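Local coordinates for protein alpha-fucosidase GH29 (Fusarium graminearum, PDB 4PSR) that probably hydrolyses alpha-L-fucosyl linkages, including fucose alpha-1,6-linked to the innermost N-acetylglucosamine of glycoproteins, as a glycoside hydrolase of family 29, at residues Pro49-Met52 with Asp58-Lys61; Ser190-Lys193 with Gln197-Arg200; Glu213-Val218 with Leu253-Asn258; Pro298-Asp303 with Leu330-Lys335. One frame throughout, in Å; residues are numbered along the deposited sequence.

Along the chain the four contacts follow one another in series, and none nests in or crosses another. Contact 1 closes a short loop between helix 48-51 and helix 58-66, after the first barrel strand, 29-33. Contact 2 closes the turn that leads from helix 189-195 into helix 200-218. The far end of helix 200-218 belongs to contact 3, where it packs on helix 246-263; strand 222-225 lies between these two helices in sequence. Contact 4 joins strand 300-305 to helix 322-334, just before the last barrel strand, 337-343. Contacts 1 and 2 are peripheral, with centres 21 Å apart. Contacts 3 and 4 hold outer helices of the TIM barrel.

Contact 1: Pro49-Met52 with Asp58-Lys61; sequences PRNM and DQRK
The M52 carbonyl is where the two backbones come close, with the CA atoms of M52 and R60 4.2 Å apart. M52 O receives a CA-H...O contact from R60 CA at 3.4 Å. It is buried here and has no conventional hydrogen-bond partner in the model. The R60 side chain starts beside the same oxygen: CB lies 3.4 Å from M52 O. A chi1 of 166° keeps R60 CG close to it too, 3.9 Å from M52 O, before the chain bends at chi3. The guanidinium has M52 O over one face and is held by E71, Y53 and E54. A short loop here joins two helices of the TIM-barrel domain, 48-51 and 58-66. S57 helps to close it, bonding both N51 O and R60 N. Among the side chains, N51 and Q59 run side by side and point the same way. Their amide planes are stacked, 22° apart. The closest touch is N51 CB against Q59 CD, at 3.4 Å. The two amides share one water, which donates to N51 OD1 and accepts from Q59 NE2, each at 2.9 Å. E54 takes N51 ND2, so both ends of that amide are engaged.

Contact 2: Ser190-Lys193 with Gln197-Arg200; sequences SLQK and QLPR
Q192 and Q197 both carry CG anti to their own carbonyl carbon (chi1 -72° and -68°), and both chains then run extended. The two chains cross at about a right angle, with Q192 CG 3.9 Å from Q197 CB. Their touching parts are thus aliphatic, and the two amides do not pair with each other. Q192 NE2 turns to T186 O, while OE1 rests on L198. Q197 reaches the same stretch, with OE1 on T186 N and NE2 on P184 O. L198 forks against Q192 and K193, near the middle of helix 189-195. Its CD2 branch meets Q192, 3.6 Å from OE1 and 3.8 Å from CB. The CD1 branch touches K193 across its backbone and root, 3.9 Å from CA and 4.0 Å from CB. Beyond that touch the K193 chain leaves for E139 and V137. One backbone bond joins the segments: Q197 N donates to Q192 O at 2.9 Å. It is nearly straight, with 170° at the hydrogen. P199 then takes the N-cap position of the next helix, and E203 bonds L198 N from its first turn. This is a short surface connection between two successive helices, closed by a 6→1 backbone bond as in a Schellman motif. It leads into helix 200-218, an outer helix of the TIM barrel.

Contact 3: Glu213-Val218 with Leu253-Asn258; sequences EMLDHV and LAYYFN
The polar part of the contact is one short bond between D216 and Y255. The phenol donates from Y255 OH to D216 OD2 at 2.6 Å, on the syn lone pair of the carboxylate. The carboxylate stands at the ring's edge, and its plane is turned 55° from that of the ring. The other oxygen, OD1, forms a salt bridge with R259, one turn further along the helix of Y255. R259 also makes a weak hydrogen bond to Y255 OH.

The apolar part is carried by L215, which points at the partner helix and straddles two rings. CD1 lies at the edge of the Y255 ring, in its plane, 3.9 Å from CE2. CD2 meets Y256 obliquely, 4.0 Å from CD1 of that ring. CG of L215 sits between its backbone N and carbonyl carbon (chi1 74°), an uncommon choice on a helix, and this sends the fork across. Y256 OH continues to P220 O, in the link to strand 222-225.

The backbones do not touch. The axes of 213-218 and 253-258 approach to 10.9 Å and run nearly parallel, at 6°, as neighbouring outer helices of a TIM barrel do. Side chains therefore bridge the gap. Both D216 oxygens are engaged by the other helix, which fixes the carboxylate's rotation. R259 would probably favour the charged form of D216.

Contact 4: Pro298-Asp303 with Leu330-Lys335; sequences PYWQTD and LDRVSK
D331 OD2 accepts three donors from R332 and K335, two residues that also touch the strand. K335 NZ approaches on the syn side of the carboxylate at 2.7 Å. R332 has two conformers. In the one described it grips the same oxygen side-on, with NE at 3.1 Å on the anti lone pair and NH1 at 2.9 Å from above the carboxylate plane. Both R332 nitrogens keep OD2 within 3° of the guanidinium plane. The other oxygen, OD1, pairs with R406 on strand 405-409.

In this conformer R332 is bent at chi2 and chi3, which lays its CD 3.7 Å from T302 CG2. T302 OG1 is directed elsewhere, to W287 O.

W300 makes the direct polar link across the contact. NE1 donates to K335 O at 2.9 Å, in the ring plane but bent, with 143° at the hydrogen. The donor stands 39° out of the carbonyl plane. The six-membered part of the indole reaches on to the helix end, with CZ2 3.7 Å from K335 CB and CH2 4.0 Å from R332 CB. W287, outside the two segments, meets W300 in a T-shaped (edge-to-face) pair. A water bridges Y299 OH and V333 O, donating to both.

Strand 300-305, helix 322-334 and strand 337-343 form a beta-alpha-beta unit of the TIM barrel, and the contact joins its first two elements. All four touching residues are buried. The charges of R332 and K335 would probably keep D331 ionised there, while the indole N-H satisfies the carbonyl of K335, just past the helix end.

Contact 1: Pro49-Met52 with Asp58-Lys61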
loop_
_atom_site.group_PDB
_atom_site.type_symbol
_atom_site.label_atom_id
_atom_site.label_comp_id
_atom_site.label_asym_id
_atom_site.label_seq_id
_atom_site.Cartn_x
_atom_site.Cartn_y
_atom_site.Cartn_z
ATOM N N PRO A 49 14.601 14.529 12.958
ATOM C CA PRO A 49 15.764 15.240 12.406
ATOM C C PRO A 49 15.428 16.615 11.839
ATOM O O PRO A 49 16.300 17.506 11.851
ATOM C CB PRO A 49 16.265 14.300 11.295
ATOM C CG PRO A 49 15.717 12.939 11.648
ATOM C CD PRO A 49 14.415 13.190 12.347
ATOM N N ARG A 50 14.230 16.760 11.271
ATOM C CA ARG A 50 13.752 18.056 10.762
ATOM C C ARG A 50 13.294 18.952 11.913
ATOM O O ARG A 50 13.695 20.133 12.006
ATOM C CB ARG A 50 12.584 17.805 9.815
ATOM C CG ARG A 50 11.568 18.968 9.668
ATOM C CD ARG A 50 10.540 18.607 8.607
ATOM N NE ARG A 50 9.491 19.622 8.412
ATOM C CZ ARG A 50 9.663 20.697 7.659
ATOM N NH1 ARG A 50 10.824 20.951 7.095
ATOM N NH2 ARG A 50 8.652 21.535 7.482
ATOM N N ASN A 51 12.452 18.420 12.787
ATOM C CA ASN A 51 11.793 19.264 13.787
ATOM C C ASN A 51 12.693 19.665 14.957
ATOM O O ASN A 51 12.385 20.640 15.634
ATOM C CB ASN A 51 10.503 18.607 14.296
ATOM C CG ASN A 51 9.476 18.407 13.208
ATOM O OD1 ASN A 51 9.137 17.273 12.867
ATOM N ND2 ASN A 51 8.951 19.505 12.658
ATOM N N MET A 52 13.784 18.951 15.212
ATOM C CA MET A 52 14.707 19.326 16.272
ATOM C C MET A 52 15.262 20.744 16.035
ATOM O O MET A 52 15.720 21.395 16.983
ATOM C CB MET A 52 15.860 18.310 16.399
ATOM C CG MET A 52 16.717 18.159 15.141
ATOM S SD MET A 52 18.219 17.181 15.396
ATOM C CE MET A 52 19.337 18.434 16.046
ATOM N N ASP A 58 8.224 21.705 20.051
ATOM C CA ASP A 58 8.410 20.792 21.152
ATOM C C ASP A 58 9.674 19.945 20.949
ATOM O O ASP A 58 10.377 19.661 21.908
ATOM C CB ASP A 58 7.190 19.901 21.338
ATOM C CG ASP A 58 7.360 18.934 22.470
ATOM O OD1 ASP A 58 7.200 19.347 23.645
ATOM O OD2 ASP A 58 7.675 17.754 22.201
ATOM N N GLN A 59 9.956 19.575 19.703
ATOM C CA GLN A 59 11.138 18.756 19.415
ATOM C C GLN A 59 12.420 19.513 19.675
ATOM O O GLN A 59 13.364 18.952 20.223
ATOM C CB GLN A 59 11.106 18.220 17.987
ATOM C CG GLN A 59 9.932 17.306 17.688
ATOM C CD GLN A 59 8.720 18.027 17.135
ATOM O OE1 GLN A 59 8.470 19.198 17.453
ATOM N NE2 GLN A 59 7.962 17.333 16.289
ATOM N N ARG A 60 12.458 20.792 19.315
ATOM C CA ARG A 60 13.619 21.625 19.635
ATOM C C ARG A 60 13.809 21.771 21.135
ATOM O O ARG A 60 14.930 21.746 21.613
ATOM C CB ARG A 60 13.510 23.015 18.994
ATOM C CG ARG A 60 14.507 24.030 19.568
ATOM C CD ARG A 60 14.331 25.399 18.917
ATOM N NE ARG A 60 14.989 25.450 17.632
ATOM C CZ ARG A 60 16.264 25.808 17.438
ATOM N NH1 ARG A 60 17.035 26.157 18.465
ATOM N NH2 ARG A 60 16.776 25.811 16.214
ATOM N N LYS A 61 12.710 21.943 21.868
ATOM C CA LYS A 61 12.770 22.093 23.321
ATOM C C LYS A 61 13.359 20.830 23.927
ATOM O O LYS A 61 14.280 20.878 24.752
ATOM C CB LYS A 61 11.370 22.390 23.878
ATOM C CG LYS A 61 10.846 23.754 23.446
ATOM C CD LYS A 61 9.433 24.055 23.904
ATOM C CE LYS A 61 9.010 25.449 23.439
ATOM N NZ LYS A 61 7.613 25.785 23.833
HETATM O O HOH W 1 9.263 15.150 14.848
#

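Contact 2: Ser190-Lys193 with Gln197-Arg200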
loop_
_atom_site.group_PDB
_atom_site.type_symbol
_atom_site.label_atom_id
_atom_site.label_comp_id
_atom_site.label_asym_id
_atom_site.label_seq_id
_atom_site.Cartn_x
_atom_site.Cartn_y
_atom_site.Cartn_z
ATOM N N SER A 190 30.809 17.953 3.128
ATOM C CA SER A 190 30.275 16.645 3.505
ATOM C C SER A 190 28.963 16.821 4.253
ATOM O O SER A 190 27.958 16.163 3.943
ATOM C CB SER A 190 31.276 15.871 4.368
ATOM O OG SER A 190 30.685 14.639 4.762
ATOM N N LEU A 191 28.939 17.731 5.220
ATOM C CA LEU A 191 27.726 18.001 5.958
ATOM C C LEU A 191 26.605 18.543 5.063
ATOM O O LEU A 191 25.433 18.230 5.277
ATOM C CB LEU A 191 28.002 18.936 7.143
ATOM C CG LEU A 191 26.860 19.080 8.161
ATOM C CD1 LEU A 191 26.426 17.742 8.749
ATOM C CD2 LEU A 191 27.276 20.059 9.256
ATOM N N GLN A 192 26.948 19.328 4.052
ATOM C CA GLN A 192 25.960 19.775 3.087
ATOM C C GLN A 192 25.245 18.599 2.433
ATOM O O GLN A 192 24.049 18.674 2.163
ATOM C CB GLN A 192 26.592 20.629 2.008
ATOM C CG GLN A 192 27.043 22.031 2.433
ATOM C CD GLN A 192 27.741 22.762 1.298
ATOM O OE1 GLN A 192 27.993 22.197 0.236
ATOM N NE2 GLN A 192 28.075 24.023 1.528
ATOM N N LYS A 193 25.975 17.526 2.165
ATOM C CA LYS A 193 25.362 16.351 1.547
ATOM C C LYS A 193 24.310 15.734 2.484
ATOM O O LYS A 193 23.214 15.379 2.044
ATOM C CB LYS A 193 26.403 15.306 1.164
ATOM C CG LYS A 193 25.812 14.084 0.436
ATOM C CD LYS A 193 26.894 13.068 0.050
ATOM C CE LYS A 193 27.833 13.595 -1.036
ATOM N NZ LYS A 193 28.909 12.594 -1.264
ATOM N N GLN A 197 22.048 20.567 1.287
ATOM C CA GLN A 197 22.485 21.929 0.987
ATOM C C GLN A 197 23.439 22.018 -0.198
ATOM O O GLN A 197 24.020 23.064 -0.423
ATOM C CB GLN A 197 23.155 22.534 2.222
ATOM C CG GLN A 197 22.204 22.797 3.368
ATOM C CD GLN A 197 22.876 23.424 4.571
ATOM O OE1 GLN A 197 23.978 23.979 4.473
ATOM N NE2 GLN A 197 22.226 23.326 5.714
ATOM N N LEU A 198 23.632 20.941 -0.944
ATOM C CA LEU A 198 24.493 21.003 -2.120
ATOM C C LEU A 198 23.766 21.761 -3.223
ATOM O O LEU A 198 22.555 21.944 -3.150
ATOM C CB LEU A 198 24.845 19.594 -2.619
ATOM C CG LEU A 198 25.656 18.714 -1.670
ATOM C CD1 LEU A 198 25.666 17.283 -2.180
ATOM C CD2 LEU A 198 27.065 19.249 -1.550
ATOM N N PRO A 199 24.486 22.173 -4.273
ATOM C CA PRO A 199 23.778 22.781 -5.404
ATOM C C PRO A 199 22.702 21.853 -5.947
ATOM O O PRO A 199 22.859 20.620 -5.930
ATOM C CB PRO A 199 24.899 22.995 -6.423
ATOM C CG PRO A 199 26.136 23.197 -5.562
ATOM C CD PRO A 199 25.947 22.193 -4.447
ATOM N N ARG A 200 21.591 22.386 -6.457
ATOM C CA ARG A 200 20.462 21.537 -6.862
ATOM C C ARG A 200 20.812 20.558 -7.985
ATOM O O ARG A 200 20.310 19.437 -7.987
ATOM C CB ARG A 200 19.201 22.351 -7.239
ATOM C CG ARG A 200 17.997 21.462 -7.621
ATOM C CD ARG A 200 16.660 22.208 -7.604
ATOM N NE ARG A 200 16.355 22.724 -6.271
ATOM C CZ ARG A 200 15.559 22.131 -5.379
ATOM N NH1 ARG A 200 15.382 22.685 -4.186
ATOM N NH2 ARG A 200 14.929 21.010 -5.676
#

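Contact 3: Glu213-Val218 with Leu253-Asn258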
loop_
_atom_site.group_PDB
_atom_site.type_symbol
_atom_site.label_atom_id
_atom_site.label_comp_id
_atom_site.label_asym_id
_atom_site.label_seq_id
_atom_site.Cartn_x
_atom_site.Cartn_y
_atom_site.Cartn_z
ATOM N N GLU A 213 22.809 2.992 -7.227
ATOM C CA GLU A 213 23.773 2.254 -6.408
ATOM C C GLU A 213 23.014 1.241 -5.557
ATOM O O GLU A 213 23.384 0.060 -5.475
ATOM C CB GLU A 213 24.562 3.212 -5.527
ATOM C CG GLU A 213 25.728 2.578 -4.763
ATOM C CD GLU A 213 26.401 3.615 -3.910
ATOM O OE1 GLU A 213 25.710 4.135 -3.006
ATOM O OE2 GLU A 213 27.565 4.023 -4.196
ATOM N N MET A 214 21.927 1.679 -4.917
ATOM C CA MET A 214 21.153 0.790 -4.064
ATOM C C MET A 214 20.578 -0.354 -4.884
ATOM O O MET A 214 20.616 -1.521 -4.469
ATOM C CB MET A 214 20.023 1.570 -3.341
ATOM C CG MET A 214 19.026 0.684 -2.543
ATOM S SD MET A 214 17.764 -0.100 -3.567
ATOM C CE MET A 214 16.818 1.343 -4.068
ATOM N N LEU A 215 20.050 -0.072 -6.065
ATOM C CA LEU A 215 19.298 -1.120 -6.754
ATOM C C LEU A 215 20.232 -2.143 -7.418
ATOM O O LEU A 215 19.883 -3.325 -7.507
ATOM C CB LEU A 215 18.258 -0.528 -7.707
ATOM C CG LEU A 215 18.688 0.106 -9.038
ATOM C CD1 LEU A 215 18.867 -0.963 -10.125
ATOM C CD2 LEU A 215 17.697 1.175 -9.498
ATOM N N ASP A 216 21.416 -1.704 -7.837
ATOM C CA ASP A 216 22.422 -2.643 -8.312
ATOM C C ASP A 216 22.980 -3.485 -7.156
ATOM O O ASP A 216 23.384 -4.635 -7.357
ATOM C CB ASP A 216 23.567 -1.913 -9.034
ATOM C CG ASP A 216 23.199 -1.414 -10.438
ATOM O OD1 ASP A 216 22.297 -1.980 -11.102
ATOM O OD2 ASP A 216 23.874 -0.471 -10.884
ATOM N N HIS A 217 22.961 -2.934 -5.945
ATOM C CA HIS A 217 23.520 -3.598 -4.753
ATOM C C HIS A 217 22.628 -4.715 -4.224
ATOM O O HIS A 217 23.125 -5.754 -3.803
ATOM C CB HIS A 217 23.714 -2.526 -3.666
ATOM C CG HIS A 217 24.497 -2.956 -2.462
ATOM N ND1 HIS A 217 25.774 -3.473 -2.537
ATOM C CD2 HIS A 217 24.228 -2.806 -1.143
ATOM C CE1 HIS A 217 26.234 -3.671 -1.312
ATOM N NE2 HIS A 217 25.313 -3.280 -0.448
ATOM N N VAL A 218 21.315 -4.525 -4.249
ATOM C CA VAL A 218 20.394 -5.499 -3.656
ATOM C C VAL A 218 19.300 -6.024 -4.584
ATOM O O VAL A 218 18.536 -6.909 -4.197
ATOM C CB VAL A 218 19.772 -5.017 -2.301
ATOM C CG1 VAL A 218 20.858 -4.699 -1.323
ATOM C CG2 VAL A 218 18.803 -3.827 -2.492
ATOM N N LEU A 253 13.682 5.612 -13.927
ATOM C CA LEU A 253 12.702 4.660 -14.425
ATOM C C LEU A 253 13.325 3.758 -15.491
ATOM O O LEU A 253 13.191 2.529 -15.449
ATOM C CB LEU A 253 11.459 5.413 -14.959
ATOM C CG LEU A 253 10.648 6.165 -13.908
ATOM C CD1 LEU A 253 9.595 7.060 -14.564
ATOM C CD2 LEU A 253 9.969 5.164 -12.940
ATOM N N ALA A 254 13.988 4.367 -16.475
ATOM C CA ALA A 254 14.617 3.556 -17.518
ATOM C C ALA A 254 15.692 2.610 -16.963
ATOM O O ALA A 254 15.747 1.442 -17.343
ATOM C CB ALA A 254 15.201 4.442 -18.640
ATOM N N TYR A 255 16.519 3.113 -16.038
ATOM C CA TYR A 255 17.579 2.283 -15.467
ATOM C C TYR A 255 17.029 1.073 -14.719
ATOM O O TYR A 255 17.434 -0.060 -14.957
ATOM C CB TYR A 255 18.493 3.107 -14.577
ATOM C CG TYR A 255 19.774 2.419 -14.185
ATOM C CD1 TYR A 255 20.941 2.631 -14.902
ATOM C CD2 TYR A 255 19.836 1.564 -13.093
ATOM C CE1 TYR A 255 22.124 2.023 -14.555
ATOM C CE2 TYR A 255 21.025 0.960 -12.725
ATOM C CZ TYR A 255 22.168 1.199 -13.480
ATOM O OH TYR A 255 23.372 0.611 -13.143
ATOM N N TYR A 256 16.053 1.320 -13.855
ATOM C CA TYR A 256 15.463 0.248 -13.076
ATOM C C TYR A 256 14.707 -0.737 -13.969
ATOM O O TYR A 256 14.862 -1.956 -13.808
ATOM C CB TYR A 256 14.541 0.847 -12.023
ATOM C CG TYR A 256 13.958 -0.165 -11.037
ATOM C CD1 TYR A 256 14.701 -1.255 -10.578
ATOM C CD2 TYR A 256 12.667 -0.011 -10.532
ATOM C CE1 TYR A 256 14.182 -2.141 -9.626
ATOM C CE2 TYR A 256 12.140 -0.898 -9.595
ATOM C CZ TYR A 256 12.902 -1.954 -9.151
ATOM O OH TYR A 256 12.347 -2.811 -8.211
ATOM N N PHE A 257 13.891 -0.245 -14.906
ATOM C CA PHE A 257 13.126 -1.145 -15.762
ATOM C C PHE A 257 14.063 -1.954 -16.679
ATOM O O PHE A 257 13.818 -3.129 -16.954
ATOM C CB PHE A 257 12.070 -0.370 -16.577
ATOM C CG PHE A 257 11.031 0.330 -15.746
ATOM C CD1 PHE A 257 10.805 -0.006 -14.415
ATOM C CD2 PHE A 257 10.256 1.334 -16.310
ATOM C CE1 PHE A 257 9.841 0.663 -13.680
ATOM C CE2 PHE A 257 9.306 2.024 -15.568
ATOM C CZ PHE A 257 9.070 1.662 -14.255
ATOM N N ASN A 258 15.177 -1.360 -17.103
ATOM C CA ASN A 258 16.169 -2.119 -17.874
ATOM C C ASN A 258 16.865 -3.178 -17.023
ATOM O O ASN A 258 17.100 -4.287 -17.487
ATOM C CB ASN A 258 17.212 -1.194 -18.500
ATOM C CG ASN A 258 16.686 -0.477 -19.717
ATOM O OD1 ASN A 258 15.842 -1.007 -20.436
ATOM N ND2 ASN A 258 17.195 0.724 -19.970
#

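Contact 4: Pro298-Asp303 with Leu330-Lys335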
loop_
_atom_site.group_PDB
_atom_site.type_symbol
_atom_site.label_atom_id
_atom_site.label_comp_id
_atom_site.label_asym_id
_atom_site.label_seq_id
_atom_site.Cartn_x
_atom_site.Cartn_y
_atom_site.Cartn_z
ATOM N N PRO A 298 -6.436 1.603 -11.948
ATOM C CA PRO A 298 -5.818 0.277 -11.878
ATOM C C PRO A 298 -5.261 -0.059 -10.504
ATOM O O PRO A 298 -5.331 0.736 -9.549
ATOM C CB PRO A 298 -4.697 0.367 -12.915
ATOM C CG PRO A 298 -4.303 1.804 -12.862
ATOM C CD PRO A 298 -5.580 2.551 -12.672
ATOM N N TYR A 299 -4.684 -1.255 -10.438
ATOM C CA TYR A 299 -4.124 -1.799 -9.185
ATOM C C TYR A 299 -3.231 -0.784 -8.479
ATOM O O TYR A 299 -2.382 -0.140 -9.105
ATOM C CB TYR A 299 -3.317 -3.074 -9.497
ATOM C CG TYR A 299 -3.333 -4.044 -8.333
ATOM C CD1 TYR A 299 -4.323 -5.019 -8.221
ATOM C CD2 TYR A 299 -2.398 -3.937 -7.301
ATOM C CE1 TYR A 299 -4.375 -5.858 -7.128
ATOM C CE2 TYR A 299 -2.443 -4.793 -6.194
ATOM C CZ TYR A 299 -3.442 -5.723 -6.131
ATOM O OH TYR A 299 -3.543 -6.552 -5.066
ATOM N N TRP A 300 -3.406 -0.655 -7.170
ATOM C CA TRP A 300 -2.744 0.370 -6.358
ATOM C C TRP A 300 -2.247 -0.264 -5.046
ATOM O O TRP A 300 -2.460 -1.478 -4.793
ATOM C CB TRP A 300 -3.728 1.549 -6.078
ATOM C CG TRP A 300 -5.006 1.055 -5.502
ATOM C CD1 TRP A 300 -6.076 0.607 -6.196
ATOM C CD2 TRP A 300 -5.308 0.838 -4.113
ATOM N NE1 TRP A 300 -7.041 0.135 -5.328
ATOM C CE2 TRP A 300 -6.581 0.245 -4.047
ATOM C CE3 TRP A 300 -4.622 1.082 -2.926
ATOM C CZ2 TRP A 300 -7.188 -0.095 -2.837
ATOM C CZ3 TRP A 300 -5.217 0.729 -1.716
ATOM C CH2 TRP A 300 -6.499 0.146 -1.691
ATOM N N GLN A 301 -1.581 0.507 -4.202
ATOM C CA GLN A 301 -1.273 0.037 -2.850
ATOM C C GLN A 301 -1.403 1.174 -1.869
ATOM O O GLN A 301 -1.622 2.328 -2.282
ATOM C CB GLN A 301 0.102 -0.651 -2.747
ATOM C CG GLN A 301 1.317 0.283 -2.843
ATOM C CD GLN A 301 2.509 -0.284 -2.104
ATOM O OE1 GLN A 301 3.078 -1.313 -2.515
ATOM N NE2 GLN A 301 2.837 0.319 -0.964
ATOM N N THR A 302 -1.278 0.857 -0.589
ATOM C CA THR A 302 -1.280 1.847 0.467
ATOM C C THR A 302 -0.355 1.338 1.574
ATOM O O THR A 302 -0.058 0.133 1.657
ATOM C CB THR A 302 -2.696 2.158 0.940
ATOM O OG1 THR A 302 -2.686 3.230 1.888
ATOM C CG2 THR A 302 -3.319 0.953 1.602
ATOM N N ASP A 303 0.090 2.246 2.422
ATOM C CA ASP A 303 0.911 1.888 3.587
ATOM C C ASP A 303 0.129 2.079 4.889
ATOM O O ASP A 303 -0.672 3.010 5.005
ATOM C CB ASP A 303 2.181 2.736 3.660
ATOM C CG ASP A 303 2.789 2.951 2.316
ATOM O OD1 ASP A 303 3.175 1.959 1.673
ATOM O OD2 ASP A 303 2.837 4.138 1.883
ATOM N N LEU A 330 -8.104 -6.600 4.727
ATOM C CA LEU A 330 -9.224 -7.094 3.933
ATOM C C LEU A 330 -9.894 -5.970 3.147
ATOM O O LEU A 330 -10.256 -6.141 1.972
ATOM C CB LEU A 330 -10.237 -7.796 4.836
ATOM C CG LEU A 330 -9.735 -9.101 5.483
ATOM C CD1 LEU A 330 -10.596 -9.474 6.673
ATOM C CD2 LEU A 330 -9.678 -10.245 4.457
ATOM N N ASP A 331 -10.066 -4.817 3.793
ATOM C CA ASP A 331 -10.609 -3.663 3.119
ATOM C C ASP A 331 -9.774 -3.261 1.908
ATOM O O ASP A 331 -10.310 -3.077 0.831
ATOM C CB ASP A 331 -10.755 -2.522 4.122
ATOM C CG ASP A 331 -11.523 -1.353 3.556
ATOM O OD1 ASP A 331 -12.771 -1.439 3.462
ATOM O OD2 ASP A 331 -10.918 -0.287 3.249
ATOM N N ARG A 332 -8.465 -3.120 2.080
ATOM C CA ARG A 332 -7.620 -2.688 0.963
ATOM C C ARG A 332 -7.644 -3.692 -0.174
ATOM O O ARG A 332 -7.744 -3.320 -1.344
ATOM C CB ARG A 332 -6.158 -2.447 1.373
ATOM C CG ARG A 332 -5.891 -1.501 2.572
ATOM C CD ARG A 332 -6.672 -0.201 2.522
ATOM N NE ARG A 332 -7.836 -0.134 3.406
ATOM C CZ ARG A 332 -7.813 0.171 4.696
ATOM N NH1 ARG A 332 -8.973 0.202 5.369
ATOM N NH2 ARG A 332 -6.661 0.392 5.337
ATOM N N VAL A 333 -7.562 -4.973 0.156
ATOM C CA VAL A 333 -7.520 -6.005 -0.860
ATOM C C VAL A 333 -8.835 -6.042 -1.638
ATOM O O VAL A 333 -8.832 -6.233 -2.850
ATOM C CB VAL A 333 -7.179 -7.356 -0.235
ATOM C CG1 VAL A 333 -7.424 -8.491 -1.184
ATOM C CG2 VAL A 333 -5.738 -7.370 0.291
ATOM N N SER A 334 -9.955 -5.845 -0.942
ATOM C CA SER A 334 -11.267 -5.850 -1.590
ATOM C C SER A 334 -11.435 -4.677 -2.566
ATOM O O SER A 334 -12.271 -4.725 -3.483
ATOM C CB SER A 334 -12.390 -5.806 -0.543
ATOM O OG SER A 334 -12.574 -4.517 0.035
ATOM N N LYS A 335 -10.678 -3.596 -2.356
ATOM C CA LYS A 335 -10.770 -2.386 -3.189
ATOM C C LYS A 335 -9.708 -2.338 -4.283
ATOM O O LYS A 335 -9.533 -1.282 -4.900
ATOM C CB LYS A 335 -10.669 -1.149 -2.289
ATOM C CG LYS A 335 -11.868 -0.900 -1.405
ATOM C CD LYS A 335 -11.537 0.124 -0.346
ATOM C CE LYS A 335 -12.760 0.540 0.490
ATOM N NZ LYS A 335 -12.346 1.414 1.629
HETATM O O HOH W 2 -6.492 -6.596 -4.249
#